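Local structure of Alp7A (5EC0) at residues R5-F10 and V371-E376; D20-E25 and A110-R115. The protein probably forms nucleotide-dependent actin-like filaments that help segregate a plasmid in Bacillus subtilis, and binds ADP. One frame throughout, in Å; residues are numbered along the deposited sequence.

Interaction 1 of 2, residues R5-F10 and V371-E376; sequences RMNVDF and VLSRAE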
loop_
_atom_site.group_PDB
_atom_site.type_symbol
_atom_site.label_atom_id
_atom_site.label_comp_id
_atom_site.label_asym_id
_atom_site.label_seq_id
_atom_site.Cartn_x
_atom_site.Cartn_y
_atom_site.Cartn_z
ATOM N N ARG A 5 7.252 11.931 11.700
ATOM C CA ARG A 5 6.343 10.814 11.454
ATOM C C ARG A 5 6.701 10.116 10.152
ATOM O O ARG A 5 6.823 10.758 9.100
ATOM C CB ARG A 5 4.880 11.291 11.387
ATOM C CG ARG A 5 4.398 12.100 12.600
ATOM C CD ARG A 5 2.949 12.607 12.426
ATOM N NE ARG A 5 2.689 13.059 11.053
ATOM C CZ ARG A 5 3.041 14.247 10.573
ATOM N NH1 ARG A 5 3.660 15.113 11.355
ATOM N NH2 ARG A 5 2.783 14.567 9.311
ATOM N N MET A 6 6.880 8.807 10.207
ATOM C CA MET A 6 7.038 8.057 8.975
ATOM C C MET A 6 6.139 6.826 8.968
ATOM O O MET A 6 6.256 5.947 9.820
ATOM C CB MET A 6 8.491 7.647 8.761
ATOM C CG MET A 6 8.665 6.767 7.533
ATOM S SD MET A 6 10.392 6.593 7.134
ATOM C CE MET A 6 10.308 5.618 5.630
ATOM N N ASN A 7 5.250 6.794 7.982
ATOM C CA ASN A 7 4.232 5.771 7.839
ATOM C C ASN A 7 4.422 4.993 6.548
ATOM O O ASN A 7 4.542 5.578 5.483
ATOM C CB ASN A 7 2.850 6.416 7.877
ATOM C CG ASN A 7 2.566 7.078 9.218
ATOM O OD1 ASN A 7 2.689 6.451 10.281
ATOM N ND2 ASN A 7 2.194 8.344 9.178
ATOM N N VAL A 8 4.447 3.674 6.641
ATOM C CA VAL A 8 4.830 2.849 5.492
ATOM C C VAL A 8 3.791 1.772 5.255
ATOM O O VAL A 8 3.376 1.089 6.194
ATOM C CB VAL A 8 6.222 2.194 5.704
ATOM C CG1 VAL A 8 6.517 1.202 4.639
ATOM C CG2 VAL A 8 7.314 3.268 5.741
ATOM N N ASP A 9 3.352 1.673 4.001
ATOM C CA ASP A 9 2.526 0.587 3.498
ATOM C C ASP A 9 3.423 -0.289 2.618
ATOM O O ASP A 9 3.765 0.107 1.502
ATOM C CB ASP A 9 1.337 1.143 2.694
ATOM C CG ASP A 9 0.318 0.069 2.292
ATOM O OD1 ASP A 9 0.664 -1.130 2.199
ATOM O OD2 ASP A 9 -0.851 0.443 2.052
ATOM N N PHE A 10 3.848 -1.449 3.121
ATOM C CA PHE A 10 4.600 -2.384 2.280
ATOM C C PHE A 10 3.628 -3.197 1.419
ATOM O O PHE A 10 3.303 -4.340 1.748
ATOM C CB PHE A 10 5.463 -3.332 3.123
ATOM C CG PHE A 10 6.553 -2.656 3.895
ATOM C CD1 PHE A 10 7.660 -2.130 3.240
ATOM C CD2 PHE A 10 6.492 -2.574 5.284
ATOM C CE1 PHE A 10 8.673 -1.514 3.948
ATOM C CE2 PHE A 10 7.500 -1.957 5.999
ATOM C CZ PHE A 10 8.593 -1.425 5.332
ATOM N N VAL A 371 -3.324 9.255 10.270
ATOM C CA VAL A 371 -4.213 9.695 11.342
ATOM C C VAL A 371 -3.713 9.214 12.706
ATOM O O VAL A 371 -3.677 9.982 13.670
ATOM C CB VAL A 371 -5.665 9.174 11.123
ATOM C CG1 VAL A 371 -6.498 9.228 12.440
ATOM C CG2 VAL A 371 -6.368 9.922 10.004
ATOM N N LEU A 372 -3.326 7.941 12.797
ATOM C CA LEU A 372 -2.840 7.431 14.075
ATOM C C LEU A 372 -1.542 8.129 14.488
ATOM O O LEU A 372 -1.313 8.363 15.666
ATOM C CB LEU A 372 -2.654 5.919 14.023
ATOM C CG LEU A 372 -3.990 5.163 14.051
ATOM C CD1 LEU A 372 -3.779 3.653 14.093
ATOM C CD2 LEU A 372 -4.877 5.638 15.242
ATOM N N SER A 373 -0.702 8.482 13.526
ATOM C CA SER A 373 0.583 9.081 13.874
ATOM C C SER A 373 0.378 10.527 14.330
ATOM O O SER A 373 1.110 10.994 15.185
ATOM C CB SER A 373 1.578 8.992 12.700
ATOM O OG SER A 373 1.200 9.840 11.633
ATOM N N ARG A 374 -0.627 11.228 13.800
ATOM C CA ARG A 374 -0.941 12.565 14.324
ATOM C C ARG A 374 -1.528 12.511 15.730
ATOM O O ARG A 374 -1.303 13.407 16.525
ATOM C CB ARG A 374 -1.932 13.320 13.438
ATOM C CG ARG A 374 -1.569 13.378 11.982
ATOM C CD ARG A 374 -0.812 14.618 11.596
ATOM N NE ARG A 374 -0.649 14.602 10.143
ATOM C CZ ARG A 374 -0.915 15.625 9.338
ATOM N NH1 ARG A 374 -1.350 16.777 9.840
ATOM N NH2 ARG A 374 -0.734 15.491 8.030
ATOM N N ALA A 375 -2.314 11.486 16.028
ATOM C CA ALA A 375 -2.906 11.390 17.355
ATOM C C ALA A 375 -1.796 11.061 18.335
ATOM O O ALA A 375 -1.730 11.614 19.439
ATOM C CB ALA A 375 -4.008 10.347 17.389
ATOM N N GLU A 376 -0.887 10.194 17.905
ATOM C CA GLU A 376 0.251 9.851 18.736
ATOM C C GLU A 376 1.129 11.074 19.004
ATOM O O GLU A 376 1.563 11.299 20.130
ATOM C CB GLU A 376 1.075 8.740 18.086
ATOM C CG GLU A 376 2.214 8.266 18.965
ATOM C CD GLU A 376 1.726 7.462 20.161
ATOM O OE1 GLU A 376 0.630 6.859 20.070
ATOM O OE2 GLU A 376 2.443 7.431 21.184
#
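The guanidinium of Arg5 has Arg374 over one face and the hydroxyl of Ser373 at its edge, in plane. Arg374 NE stands 3.3 Å above that plane, displaced toward the rim, and Arg5 NH2 in turn lies over a face of the Arg374 guanidinium. The two planes are tilted 47° from each other, so this is not a flat stack. Its closest atoms are Arg5 NH2 and Arg374 NE, 3.5 Å apart, and both of these nitrogens form salt bridges with Glu370 OE2, whose carboxylate probably offsets the paired positive charge. Arg5 CD passes 3.4 Å from Ser373 OG, and beyond it a bend at chi3 (-40°) turns the guanidinium so that its edge faces that hydroxyl, while Arg5 NH1 goes on to Gln377 OE1. The amide of Asn7 makes the hydrogen bond across the contact: Asn7 ND2 donates to Ser373 OG over 3.0 Å, nearly straight at 168° and within the amide plane; the same nitrogen bonds Glu370 OE1, and Asn7 OD1 takes Gln126 NE2, which together fix the rotation of the group. Ser373 OG passes the chain of bonds on to the backbone oxygen of Glu370, one turn back in its helix. Strand 5-10 and helix 371-376 run roughly antiparallel, their axes 9.0 Å apart at closest. The strand lies between strands 14-19 and 119-129 in the N-terminal sheet; the C-terminal helix 364-386 packs on one side of it, as in the actin fold, whereas Met6 points away from that helix to Phe101 and Thr105 of helix 95-112.

Interaction 2 of 2, residues D20-E25 and A110-R115; sequences DGYFFE and ALKGKR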
loop_
_atom_site.group_PDB
_atom_site.type_symbol
_atom_site.label_atom_id
_atom_site.label_comp_id
_atom_site.label_asym_id
_atom_site.label_seq_id
_atom_site.Cartn_x
_atom_site.Cartn_y
_atom_site.Cartn_z
ATOM N N ASP A 20 6.686 12.923 7.104
ATOM C CA ASP A 20 6.180 14.225 7.550
ATOM C C ASP A 20 5.148 14.786 6.580
ATOM O O ASP A 20 5.224 15.945 6.191
ATOM C CB ASP A 20 7.328 15.223 7.750
ATOM C CG ASP A 20 8.177 14.904 8.979
ATOM O OD1 ASP A 20 7.652 14.254 9.911
ATOM O OD2 ASP A 20 9.368 15.301 9.012
ATOM N N GLY A 21 4.190 13.944 6.186
ATOM C CA GLY A 21 3.113 14.359 5.300
ATOM C C GLY A 21 3.480 14.365 3.828
ATOM O O GLY A 21 2.651 14.676 2.975
ATOM N N TYR A 22 4.720 14.015 3.517
ATOM C CA TYR A 22 5.136 13.957 2.127
ATOM C C TYR A 22 4.991 12.544 1.564
ATOM O O TYR A 22 5.576 11.573 2.080
ATOM C CB TYR A 22 6.578 14.445 1.982
ATOM C CG TYR A 22 7.088 14.454 0.556
ATOM C CD1 TYR A 22 6.736 15.465 -0.327
ATOM C CD2 TYR A 22 7.920 13.444 0.094
ATOM C CE1 TYR A 22 7.210 15.469 -1.641
ATOM C CE2 TYR A 22 8.400 13.443 -1.207
ATOM C CZ TYR A 22 8.042 14.454 -2.069
ATOM O OH TYR A 22 8.523 14.434 -3.356
ATOM N N PHE A 23 4.225 12.447 0.482
ATOM C CA PHE A 23 3.981 11.178 -0.198
ATOM C C PHE A 23 4.936 10.867 -1.368
ATOM O O PHE A 23 5.224 11.726 -2.206
ATOM C CB PHE A 23 2.535 11.138 -0.716
ATOM C CG PHE A 23 2.208 9.893 -1.498
ATOM C CD1 PHE A 23 1.815 8.729 -0.839
ATOM C CD2 PHE A 23 2.302 9.880 -2.891
ATOM C CE1 PHE A 23 1.522 7.565 -1.548
ATOM C CE2 PHE A 23 2.017 8.720 -3.614
ATOM C CZ PHE A 23 1.622 7.559 -2.942
ATOM N N PHE A 24 5.425 9.629 -1.409
ATOM C CA PHE A 24 5.994 9.060 -2.629
ATOM C C PHE A 24 5.908 7.546 -2.517
ATOM O O PHE A 24 5.664 7.011 -1.435
ATOM C CB PHE A 24 7.450 9.522 -2.882
ATOM C CG PHE A 24 8.445 9.006 -1.879
ATOM C CD1 PHE A 24 9.029 7.754 -2.037
ATOM C CD2 PHE A 24 8.820 9.780 -0.787
ATOM C CE1 PHE A 24 9.959 7.276 -1.118
ATOM C CE2 PHE A 24 9.764 9.312 0.128
ATOM C CZ PHE A 24 10.332 8.053 -0.040
ATOM N N GLU A 25 6.084 6.869 -3.643
ATOM C CA GLU A 25 5.983 5.422 -3.699
ATOM C C GLU A 25 7.012 4.851 -4.673
ATOM O O GLU A 25 7.542 5.562 -5.518
ATOM C CB GLU A 25 4.568 4.990 -4.095
ATOM C CG GLU A 25 3.986 5.708 -5.297
ATOM C CD GLU A 25 2.599 5.187 -5.676
ATOM O OE1 GLU A 25 2.228 4.102 -5.202
ATOM O OE2 GLU A 25 1.875 5.857 -6.449
ATOM N N ALA A 110 18.120 12.564 0.507
ATOM C CA ALA A 110 18.803 13.176 -0.634
ATOM C C ALA A 110 17.933 14.249 -1.278
ATOM O O ALA A 110 18.432 15.286 -1.699
ATOM C CB ALA A 110 19.178 12.124 -1.662
ATOM N N LEU A 111 16.630 13.987 -1.351
ATOM C CA LEU A 111 15.686 14.921 -1.955
ATOM C C LEU A 111 15.517 16.188 -1.124
ATOM O O LEU A 111 15.629 17.286 -1.651
ATOM C CB LEU A 111 14.319 14.251 -2.156
ATOM C CG LEU A 111 13.257 15.023 -2.947
ATOM C CD1 LEU A 111 13.703 15.244 -4.398
ATOM C CD2 LEU A 111 11.910 14.306 -2.911
ATOM N N LYS A 112 15.251 16.034 0.171
ATOM C CA LYS A 112 14.861 17.170 1.007
ATOM C C LYS A 112 15.937 17.659 1.979
ATOM O O LYS A 112 15.734 18.666 2.650
ATOM C CB LYS A 112 13.605 16.826 1.809
ATOM C CG LYS A 112 12.453 16.286 0.986
ATOM C CD LYS A 112 11.756 17.384 0.186
ATOM C CE LYS A 112 10.338 16.946 -0.207
ATOM N NZ LYS A 112 9.482 18.047 -0.763
ATOM N N GLY A 113 17.065 16.959 2.069
ATOM C CA GLY A 113 18.085 17.313 3.048
ATOM C C GLY A 113 19.408 17.805 2.482
ATOM O O GLY A 113 19.545 18.036 1.288
ATOM N N LYS A 114 20.398 17.952 3.352
ATOM C CA LYS A 114 21.686 18.511 2.963
ATOM C C LYS A 114 22.657 17.406 2.574
ATOM O O LYS A 114 22.733 16.364 3.233
ATOM C CB LYS A 114 22.264 19.354 4.098
ATOM C CG LYS A 114 21.237 20.281 4.741
ATOM C CD LYS A 114 21.675 20.737 6.129
ATOM C CE LYS A 114 22.672 21.893 6.060
ATOM N NZ LYS A 114 23.512 22.013 7.294
ATOM N N ARG A 115 23.391 17.650 1.498
ATOM C CA ARG A 115 24.376 16.717 0.965
ATOM C C ARG A 115 25.324 16.125 2.017
ATOM O O ARG A 115 25.613 14.926 1.990
ATOM C CB ARG A 115 25.195 17.417 -0.124
ATOM C CG ARG A 115 26.254 16.542 -0.777
ATOM C CD ARG A 115 25.634 15.402 -1.589
ATOM N NE ARG A 115 26.663 14.542 -2.176
ATOM C CZ ARG A 115 26.830 13.255 -1.877
ATOM N NH1 ARG A 115 26.019 12.660 -1.005
ATOM N NH2 ARG A 115 27.798 12.560 -2.460
#
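Lys112 lays the end of its side chain over one face of the Tyr22 ring. Its CE sits above the ring centre as a CH-pi contact, 3.8 Å from the Tyr22 centroid, and the ammonium follows toward one side: Lys112 NZ is 4.1 Å from the same centroid, 33° off the normal, an off-centre cation-pi contact that comes nearest at Tyr22 CE1. Leu111 meets the phenol end, its side chain crossing that of Tyr22 at about a right angle, with Leu111 CD2 3.4 Å from Tyr22 OH. A bend of the lysine chain at chi2 (-75°) brings CE and NZ onto the ring. Tyr22, with CG opposite its backbone nitrogen (chi1 -178°), reaches out from the strand toward the helix. An alanine here would probably leave Lys112 without the ring face under its CE and its cation-pi partner, its chain free to turn, and take the phenol away from Leu111 CD2. Behind this first shell stands Phe24, whose ring has Tyr22 CD2 in plane at its edge and meets Tyr107 edge-to-face. This is surface packing away from the nucleotide. It joins the beginning of strand 22-33, just after the turn at Asp20 and Gly21, to the last turn of helix 95-112, which ends at Lys112 before Gly113 leaves helical geometry; earlier in that helix Phe24 packs on Ala104 and Tyr108, continuing the seam between sheet and helix.

From the N terminus, the chain runs through strand 2-10 and turns back along strand 14-19 into strand 22-33. Interaction 2 closes the first loop, 84 residues later, when the end of helix 95-112 returns to the start of that third strand. Interaction 1 closes a far wider one, of 360 residues, once the C-terminal helix 364-386 comes back to the first strand; the smaller loop lies wholly within it. The centres are about 16 Å apart, yet the two meet through the sheet, where Arg5 O and Asp20 N, 2.9 Å apart, probably share a hydrogen bond. Together they tie helices on opposite faces to one N-terminal sheet.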